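Local coordinates for protein superoxide dismutase 1 (Perkinsus marinus, PDB 2CW2) that binds a single iron ion and probably uses it to disproportionate toxic superoxide into hydrogen peroxide and dioxygen, at residues Val66-Ser71 and Phe96-Gln101; Ala80-Glu85 and Lys89-Lys94; Glu136-Asp141 and Leu164-Gly169. All coordinates share one frame; numbering follows the deposited sequence.

Contact 1 of 3, residues Val66-Ser71 and Phe96-Gln101; sequences VDTLNS and FNQAAQ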
loop_
_atom_site.group_PDB
_atom_site.type_symbol
_atom_site.label_atom_id
_atom_site.label_comp_id
_atom_site.label_asym_id
_atom_site.label_seq_id
_atom_site.Cartn_x
_atom_site.Cartn_y
_atom_site.Cartn_z
ATOM N N VAL A 66 -17.324 -2.161 1.544
ATOM C CA VAL A 66 -18.645 -2.352 2.127
ATOM C C VAL A 66 -19.291 -3.629 1.545
ATOM O O VAL A 66 -19.852 -4.431 2.284
ATOM C CB VAL A 66 -19.576 -1.126 1.904
ATOM C CG1 VAL A 66 -21.057 -1.479 2.222
ATOM C CG2 VAL A 66 -19.141 0.072 2.778
ATOM N N ASP A 67 -19.228 -3.800 0.227
ATOM C CA ASP A 67 -19.728 -5.033 -0.409
ATOM C C ASP A 67 -19.166 -6.321 0.204
ATOM O O ASP A 67 -19.912 -7.292 0.477
ATOM C CB ASP A 67 -19.403 -5.030 -1.901
ATOM C CG ASP A 67 -20.125 -3.937 -2.666
ATOM O OD1 ASP A 67 -19.707 -3.643 -3.815
ATOM O OD2 ASP A 67 -21.095 -3.299 -2.213
ATOM N N THR A 68 -17.840 -6.347 0.386
ATOM C CA THR A 68 -17.162 -7.535 0.929
ATOM C C THR A 68 -17.548 -7.791 2.371
ATOM O O THR A 68 -17.816 -8.943 2.749
ATOM C CB THR A 68 -15.630 -7.431 0.782
ATOM O OG1 THR A 68 -15.323 -7.100 -0.571
ATOM C CG2 THR A 68 -14.971 -8.817 0.977
ATOM N N LEU A 69 -17.588 -6.721 3.174
ATOM C CA LEU A 69 -18.052 -6.805 4.565
ATOM C C LEU A 69 -19.460 -7.405 4.623
ATOM O O LEU A 69 -19.763 -8.262 5.471
ATOM C CB LEU A 69 -18.050 -5.425 5.226
ATOM C CG LEU A 69 -18.443 -5.391 6.705
ATOM C CD1 LEU A 69 -17.534 -6.336 7.478
ATOM C CD2 LEU A 69 -18.392 -3.971 7.298
ATOM N N ASN A 70 -20.320 -6.946 3.720
ATOM C CA ASN A 70 -21.679 -7.472 3.649
ATOM C C ASN A 70 -21.722 -8.975 3.323
ATOM O O ASN A 70 -22.552 -9.737 3.871
ATOM C CB ASN A 70 -22.504 -6.643 2.654
ATOM C CG ASN A 70 -23.085 -5.402 3.298
ATOM O OD1 ASN A 70 -23.249 -5.356 4.522
ATOM N ND2 ASN A 70 -23.420 -4.395 2.484
ATOM N N SER A 71 -20.806 -9.396 2.458
ATOM C CA SER A 71 -20.668 -10.799 2.108
ATOM C C SER A 71 -20.348 -11.624 3.351
ATOM O O SER A 71 -20.901 -12.705 3.549
ATOM C CB SER A 71 -19.604 -10.981 1.015
ATOM O OG SER A 71 -19.609 -12.309 0.502
ATOM N N PHE A 96 -11.900 -7.405 10.384
ATOM C CA PHE A 96 -11.374 -6.189 10.968
ATOM C C PHE A 96 -10.927 -5.236 9.868
ATOM O O PHE A 96 -11.230 -4.029 9.914
ATOM C CB PHE A 96 -10.169 -6.465 11.876
ATOM C CG PHE A 96 -9.395 -5.229 12.187
ATOM C CD1 PHE A 96 -9.785 -4.404 13.224
ATOM C CD2 PHE A 96 -8.342 -4.827 11.372
ATOM C CE1 PHE A 96 -9.099 -3.229 13.497
ATOM C CE2 PHE A 96 -7.658 -3.648 11.634
ATOM C CZ PHE A 96 -8.049 -2.840 12.692
ATOM N N ASN A 97 -10.159 -5.760 8.913
ATOM C CA ASN A 97 -9.571 -4.900 7.884
ATOM C C ASN A 97 -10.673 -4.213 7.092
ATOM O O ASN A 97 -10.569 -3.031 6.737
ATOM C CB ASN A 97 -8.651 -5.693 6.938
ATOM C CG ASN A 97 -7.337 -6.116 7.593
ATOM O OD1 ASN A 97 -6.860 -5.489 8.549
ATOM N ND2 ASN A 97 -6.726 -7.180 7.058
ATOM N N GLN A 98 -11.750 -4.946 6.832
ATOM C CA GLN A 98 -12.814 -4.384 6.020
ATOM C C GLN A 98 -13.600 -3.338 6.786
ATOM O O GLN A 98 -13.871 -2.253 6.265
ATOM C CB GLN A 98 -13.761 -5.472 5.543
ATOM C CG GLN A 98 -13.075 -6.533 4.749
ATOM C CD GLN A 98 -13.998 -7.658 4.472
ATOM O OE1 GLN A 98 -15.191 -7.522 4.677
ATOM N NE2 GLN A 98 -13.474 -8.773 4.025
ATOM N N ALA A 99 -14.018 -3.675 8.004
ATOM C CA ALA A 99 -14.788 -2.718 8.797
ATOM C C ALA A 99 -13.990 -1.439 9.055
ATOM O O ALA A 99 -14.517 -0.308 8.940
ATOM C CB ALA A 99 -15.211 -3.352 10.105
ATOM N N ALA A 100 -12.718 -1.618 9.403
ATOM C CA ALA A 100 -11.800 -0.504 9.624
ATOM C C ALA A 100 -11.714 0.374 8.377
ATOM O O ALA A 100 -11.890 1.599 8.455
ATOM C CB ALA A 100 -10.405 -1.019 10.035
ATOM N N GLN A 101 -11.505 -0.250 7.219
ATOM C CA GLN A 101 -11.386 0.510 5.978
ATOM C C GLN A 101 -12.683 1.228 5.623
ATOM O O GLN A 101 -12.646 2.345 5.123
ATOM C CB GLN A 101 -10.918 -0.379 4.827
ATOM C CG GLN A 101 -9.442 -0.722 4.902
ATOM C CD GLN A 101 -8.555 0.497 4.669
ATOM O OE1 GLN A 101 -8.331 1.262 5.583
ATOM N NE2 GLN A 101 -8.037 0.649 3.453
#

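Contact 2 of 3, residues Ala80-Glu85 and Lys89-Lys94; sequences ASKTLE and KTETGK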
loop_
_atom_site.group_PDB
_atom_site.type_symbol
_atom_site.label_atom_id
_atom_site.label_comp_id
_atom_site.label_asym_id
_atom_site.label_seq_id
_atom_site.Cartn_x
_atom_site.Cartn_y
_atom_site.Cartn_z
ATOM N N ALA A 80 -22.734 -9.231 11.506
ATOM C CA ALA A 80 -23.884 -8.374 11.231
ATOM C C ALA A 80 -24.405 -7.619 12.462
ATOM O O ALA A 80 -24.986 -6.548 12.322
ATOM C CB ALA A 80 -24.992 -9.190 10.597
ATOM N N SER A 81 -24.208 -8.159 13.660
ATOM C CA SER A 81 -24.751 -7.525 14.858
ATOM C C SER A 81 -23.911 -6.368 15.385
ATOM O O SER A 81 -24.388 -5.585 16.210
ATOM C CB SER A 81 -25.001 -8.556 15.967
ATOM O OG SER A 81 -23.791 -8.997 16.572
ATOM N N LYS A 82 -22.686 -6.232 14.879
ATOM C CA LYS A 82 -21.741 -5.254 15.412
ATOM C C LYS A 82 -21.600 -4.000 14.556
ATOM O O LYS A 82 -21.619 -4.054 13.323
ATOM C CB LYS A 82 -20.353 -5.887 15.590
ATOM C CG LYS A 82 -20.320 -7.036 16.578
ATOM C CD LYS A 82 -18.897 -7.362 16.993
ATOM C CE LYS A 82 -18.868 -8.331 18.181
ATOM N NZ LYS A 82 -17.478 -8.887 18.412
ATOM N N THR A 83 -21.418 -2.879 15.245
ATOM C CA THR A 83 -21.172 -1.604 14.600
ATOM C C THR A 83 -19.761 -1.697 14.060
ATOM O O THR A 83 -18.975 -2.540 14.516
ATOM C CB THR A 83 -21.277 -0.487 15.650
ATOM O OG1 THR A 83 -22.666 -0.331 16.032
ATOM C CG2 THR A 83 -20.974 0.831 15.048
ATOM N N LEU A 84 -19.457 -0.871 13.072
ATOM C CA LEU A 84 -18.101 -0.813 12.534
ATOM C C LEU A 84 -17.096 -0.656 13.667
ATOM O O LEU A 84 -16.079 -1.337 13.701
ATOM C CB LEU A 84 -17.996 0.397 11.631
ATOM C CG LEU A 84 -18.025 0.255 10.109
ATOM C CD1 LEU A 84 -18.619 -1.032 9.526
ATOM C CD2 LEU A 84 -18.563 1.532 9.451
ATOM N N GLU A 85 -17.394 0.261 14.586
ATOM C CA GLU A 85 -16.535 0.545 15.736
ATOM C C GLU A 85 -16.335 -0.676 16.623
ATOM O O GLU A 85 -15.249 -0.885 17.160
ATOM C CB GLU A 85 -17.149 1.667 16.580
ATOM C CG GLU A 85 -16.845 3.067 16.075
ATOM C CD GLU A 85 -18.075 3.765 15.549
ATOM O OE1 GLU A 85 -18.979 3.055 15.045
ATOM O OE2 GLU A 85 -18.148 5.010 15.648
ATOM N N LYS A 89 -12.844 -2.728 17.297
ATOM C CA LYS A 89 -12.329 -2.981 18.635
ATOM C C LYS A 89 -12.096 -4.461 18.913
ATOM O O LYS A 89 -11.236 -4.817 19.709
ATOM C CB LYS A 89 -13.264 -2.395 19.706
ATOM C CG LYS A 89 -13.295 -0.863 19.761
ATOM C CD LYS A 89 -14.428 -0.378 20.693
ATOM C CE LYS A 89 -14.435 1.145 20.886
ATOM N NZ LYS A 89 -13.227 1.643 21.632
ATOM N N THR A 90 -12.830 -5.310 18.203
ATOM C CA THR A 90 -13.052 -6.675 18.623
ATOM C C THR A 90 -12.733 -7.748 17.545
ATOM O O THR A 90 -12.454 -8.924 17.864
ATOM C CB THR A 90 -14.528 -6.698 19.099
ATOM O OG1 THR A 90 -14.564 -6.666 20.535
ATOM C CG2 THR A 90 -15.245 -7.920 18.689
ATOM N N GLU A 91 -12.731 -7.373 16.271
ATOM C CA GLU A 91 -12.453 -8.408 15.278
ATOM C C GLU A 91 -10.978 -8.524 14.882
ATOM O O GLU A 91 -10.123 -7.789 15.379
ATOM C CB GLU A 91 -13.406 -8.356 14.073
ATOM C CG GLU A 91 -14.320 -9.584 13.928
ATOM C CD GLU A 91 -15.453 -9.620 14.963
ATOM O OE1 GLU A 91 -15.835 -8.534 15.455
ATOM O OE2 GLU A 91 -15.943 -10.726 15.304
ATOM N N THR A 92 -10.676 -9.514 14.054
ATOM C CA THR A 92 -9.303 -9.785 13.631
ATOM C C THR A 92 -9.331 -10.143 12.158
ATOM O O THR A 92 -10.402 -10.465 11.617
ATOM C CB THR A 92 -8.694 -10.981 14.388
ATOM O OG1 THR A 92 -9.469 -12.159 14.134
ATOM C CG2 THR A 92 -8.761 -10.781 15.894
ATOM N N GLY A 93 -8.167 -10.079 11.523
ATOM C CA GLY A 93 -8.033 -10.433 10.128
ATOM C C GLY A 93 -8.916 -9.663 9.156
ATOM O O GLY A 93 -9.124 -8.445 9.286
ATOM N N LYS A 94 -9.422 -10.374 8.158
ATOM C CA LYS A 94 -10.164 -9.736 7.061
ATOM C C LYS A 94 -11.363 -8.868 7.523
ATOM O O LYS A 94 -11.475 -7.713 7.120
ATOM C CB LYS A 94 -10.574 -10.782 6.026
ATOM C CG LYS A 94 -11.139 -10.234 4.746
ATOM C CD LYS A 94 -11.094 -11.286 3.609
ATOM C CE LYS A 94 -12.129 -10.974 2.524
ATOM N NZ LYS A 94 -11.882 -11.771 1.287
#

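Contact 3 of 3, residues Glu136-Asp141 and Leu164-Gly169; sequences EKFKED and LKIVQG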
loop_
_atom_site.group_PDB
_atom_site.type_symbol
_atom_site.label_atom_id
_atom_site.label_comp_id
_atom_site.label_asym_id
_atom_site.label_seq_id
_atom_site.Cartn_x
_atom_site.Cartn_y
_atom_site.Cartn_z
ATOM N N GLU A 136 1.301 26.015 12.539
ATOM C CA GLU A 136 2.424 25.723 11.637
ATOM C C GLU A 136 3.189 24.464 12.097
ATOM O O GLU A 136 3.550 23.585 11.296
ATOM C CB GLU A 136 3.390 26.923 11.516
ATOM C CG GLU A 136 2.866 28.223 12.118
ATOM C CD GLU A 136 3.862 28.952 13.041
ATOM O OE1 GLU A 136 5.095 28.725 12.913
ATOM O OE2 GLU A 136 3.404 29.775 13.892
ATOM N N LYS A 137 3.430 24.368 13.391
ATOM C CA LYS A 137 4.182 23.222 13.909
ATOM C C LYS A 137 3.370 21.934 13.810
ATOM O O LYS A 137 3.902 20.883 13.462
ATOM C CB LYS A 137 4.683 23.495 15.328
ATOM C CG LYS A 137 5.811 24.560 15.283
ATOM C CD LYS A 137 6.167 25.140 16.649
ATOM C CE LYS A 137 5.774 26.612 16.741
ATOM N NZ LYS A 137 4.958 26.836 17.938
ATOM N N PHE A 138 2.085 22.017 14.119
ATOM C CA PHE A 138 1.217 20.857 13.936
ATOM C C PHE A 138 1.250 20.390 12.470
ATOM O O PHE A 138 1.369 19.189 12.168
ATOM C CB PHE A 138 -0.223 21.192 14.306
ATOM C CG PHE A 138 -1.202 20.168 13.829
ATOM C CD1 PHE A 138 -1.220 18.896 14.395
ATOM C CD2 PHE A 138 -2.070 20.448 12.772
ATOM C CE1 PHE A 138 -2.115 17.921 13.934
ATOM C CE2 PHE A 138 -2.975 19.497 12.314
ATOM C CZ PHE A 138 -2.997 18.220 12.888
ATOM N N LYS A 139 1.137 21.349 11.551
ATOM C CA LYS A 139 1.140 21.033 10.128
ATOM C C LYS A 139 2.448 20.360 9.716
ATOM O O LYS A 139 2.470 19.403 8.936
ATOM C CB LYS A 139 0.899 22.320 9.324
ATOM C CG LYS A 139 0.742 22.115 7.859
ATOM C CD LYS A 139 0.125 23.375 7.203
ATOM C CE LYS A 139 0.357 23.313 5.715
ATOM N NZ LYS A 139 -0.335 24.418 4.986
ATOM N N GLU A 140 3.561 20.858 10.244
ATOM C CA GLU A 140 4.864 20.222 9.989
ATOM C C GLU A 140 4.893 18.751 10.457
ATOM O O GLU A 140 5.350 17.869 9.716
ATOM C CB GLU A 140 5.967 21.021 10.686
ATOM C CG GLU A 140 7.395 20.743 10.229
ATOM C CD GLU A 140 8.374 21.749 10.821
ATOM O OE1 GLU A 140 9.364 22.134 10.136
ATOM O OE2 GLU A 140 8.135 22.181 11.969
ATOM N N ASP A 141 4.440 18.517 11.684
ATOM C CA ASP A 141 4.457 17.194 12.325
ATOM C C ASP A 141 3.598 16.218 11.521
ATOM O O ASP A 141 4.013 15.112 11.175
ATOM C CB ASP A 141 3.840 17.250 13.739
ATOM C CG ASP A 141 4.820 17.678 14.835
ATOM O OD1 ASP A 141 5.906 18.159 14.476
ATOM O OD2 ASP A 141 4.570 17.582 16.101
ATOM N N LEU A 164 -4.321 16.091 22.365
ATOM C CA LEU A 164 -4.147 15.848 20.937
ATOM C C LEU A 164 -2.872 15.069 20.702
ATOM O O LEU A 164 -1.842 15.329 21.328
ATOM C CB LEU A 164 -4.040 17.166 20.180
ATOM C CG LEU A 164 -5.241 18.092 20.065
ATOM C CD1 LEU A 164 -5.020 19.059 18.880
ATOM C CD2 LEU A 164 -6.530 17.311 19.883
ATOM N N LYS A 165 -2.928 14.117 19.783
ATOM C CA LYS A 165 -1.741 13.363 19.428
ATOM C C LYS A 165 -1.852 12.877 17.990
ATOM O O LYS A 165 -2.943 12.557 17.522
ATOM C CB LYS A 165 -1.585 12.206 20.415
ATOM C CG LYS A 165 -0.560 11.168 20.106
ATOM C CD LYS A 165 -0.922 9.905 20.916
ATOM C CE LYS A 165 -0.188 9.840 22.232
ATOM N NZ LYS A 165 -0.456 8.549 22.949
ATOM N N ILE A 166 -0.721 12.828 17.299
ATOM C CA ILE A 166 -0.691 12.326 15.935
ATOM C C ILE A 166 -0.285 10.864 15.993
ATOM O O ILE A 166 0.753 10.524 16.571
ATOM C CB ILE A 166 0.300 13.108 15.072
ATOM C CG1 ILE A 166 -0.156 14.559 14.922
ATOM C CG2 ILE A 166 0.463 12.414 13.688
ATOM C CD1 ILE A 166 0.916 15.515 14.395
ATOM N N VAL A 167 -1.107 9.997 15.413
ATOM C CA VAL A 167 -0.787 8.575 15.391
ATOM C C VAL A 167 -0.934 8.004 14.001
ATOM O O VAL A 167 -1.803 8.448 13.215
ATOM C CB VAL A 167 -1.666 7.740 16.349
ATOM C CG1 VAL A 167 -1.490 8.191 17.789
ATOM C CG2 VAL A 167 -3.134 7.802 15.949
ATOM N N GLN A 168 -0.116 6.996 13.705
ATOM C CA GLN A 168 -0.155 6.379 12.386
ATOM C C GLN A 168 -0.852 5.032 12.502
ATOM O O GLN A 168 -0.710 4.352 13.517
ATOM C CB GLN A 168 1.271 6.207 11.826
ATOM C CG GLN A 168 1.984 7.536 11.672
ATOM C CD GLN A 168 3.434 7.425 11.195
ATOM O OE1 GLN A 168 3.764 6.594 10.332
ATOM N NE2 GLN A 168 4.305 8.283 11.742
ATOM N N GLY A 169 -1.626 4.676 11.480
ATOM C CA GLY A 169 -2.280 3.390 11.409
ATOM C C GLY A 169 -1.794 2.673 10.160
ATOM O O GLY A 169 -2.156 3.054 9.041
#

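Contact 1 of 3, residues Val66-Ser71 and Phe96-Gln101
Gln98 reaches across from helix 93-110 to Thr68 and Leu69 of helix 51-73, joining the two long helices of the alpha-hairpin domain of iron/manganese superoxide dismutases. The short segments run at 137° to each other with axes 9.0 Å apart at closest approach. Gln98 spans the interface, extended beyond CG, and ends with its amide against the other helix. The two ends of that amide meet different things. The Gln98 and Thr68 side chains cross at about a right angle, with NE2 3.4 Å from the methyl CG2 of Thr68, while OE1 sits over the backbone of Leu69. Although OE1 comes within 2.9 Å of Leu69 N, the angle is too poor for a hydrogen bond, and NE2 is buried without a partner, so across this contact the amide meets its neighbours by packing, with no hydrogen bond. Threonine suits its place because its two branches divide the work: with CG2 anti to the backbone N, OG1 stands beside that nitrogen and bonds back to Thr64 O, and the methyl faces the glutamine. Leu69 closes the apolar side, packing also on Leu84 of helix 84-90 and Phe33. The small Ala99 lets the leucine come close to the facing backbone. There, Leu69 CD2 approaches Ala99 CA to 4.1 Å and Ala99 CB to 4.3 Å.

Contact 2 of 3, residues Ala80-Glu85 and Lys89-Lys94
The carboxylate of Glu91 is the flat group at the centre of this surface contact, and it turns OE1 toward the end of Lys82. The bend of Glu91 at chi2 (74°) brings the carboxylate back toward that lysine. Lys82 stretches straight beyond CG and passes Glu91 obliquely, its CD 3.6 Å from Glu91 OE1. A long, flexible lysine suits this partly exposed position, where apolar methylenes run beside Glu91 and a charge is carried to the carboxylate. The resulting salt bridge from Lys82 NZ to Glu91 OE1 is weak, and the place of NZ is uncertain. The side chain of Glu91 also touches Thr78 and Ile79 of helix 77-81, while its carbonyl oxygen accepts a bond from Arg177. A second link, 3.0 Å from Lys89 N to Glu85 O, is the ordinary i to i+4 bond of helix 84-90. The chain of Lys89 runs alongside Glu85 O, its CG 3.3 Å from that oxygen, then bends at its last torsion, and its NZ bonds to Ile176 O. Together the two segments take in both ends of helix 84-90, which with helix 77-81 makes up the connection between the long helices of the alpha-hairpin domain in this superoxide dismutase family.

Contact 3 of 3, residues Glu136-Asp141 and Leu164-Gly169
Helix 135-148 passes strand 164-170 with Asp141 and Ile166 as the nearest backbone pair, their CA atoms 8.0 Å apart, a spacing bridged by side chains alone. This is a helix against the edge strand, within this chain, of the three-stranded antiparallel sheet in the C-terminal alpha/beta domain of iron/manganese superoxide dismutases. Ile166 carries the contact. Its CG1 lies beside the backbone N and the branch then runs extended (chi2 165°), which thrusts CD1 out to the helix. Phe138 and Asp141, three residues or just under one turn apart, receive that methyl between them. The phenyl ring, with CG anti to its own backbone N at a chi1 of 166°, swings toward the strand and crosses the isoleucine obliquely, CE1 lying 3.9 Å from Ile166 CD1. Phenylalanine fits here because its ring is buried in an aromatic cluster: it makes an edge-to-face (T-shaped) pair with Phe132, meets Phe142 with planes near 45°, and packs on Leu157 and Met184 of the sheet. Beta-branched isoleucine suits the strand, where it also touches Val155 and Phe132. Aspartate suits the exposed margin, where its CB can join the apolar contact although the side chain ends in a carboxylate. That methylene makes the closest approach of all, Asp141 CB standing 3.5 Å from Ile166 CD1.

Overall arrangement
Contacts 1 and 2 form one continuous patch of the alpha-hairpin domain, their centres 9 Å apart. Contact 2 falls in the connection between the two long helices that contact 1 brings together, and Leu84 joins them, its CD1 3.7 Å from Leu69 CD2. Contact 3 lies in the C-terminal domain, on the other side of the chain's centre from contact 1, with contact centres 28 Å apart. The iron sits where the two domains meet, bound by His57 and His105 from the long helices and by Asp187 and His191 of the C-terminal domain. Of the three, contact 1 is tied to it through helix 93-110: the Gln98 side chain is about 13 Å from the iron, and Gln101 O accepts a bond from His105 ND1.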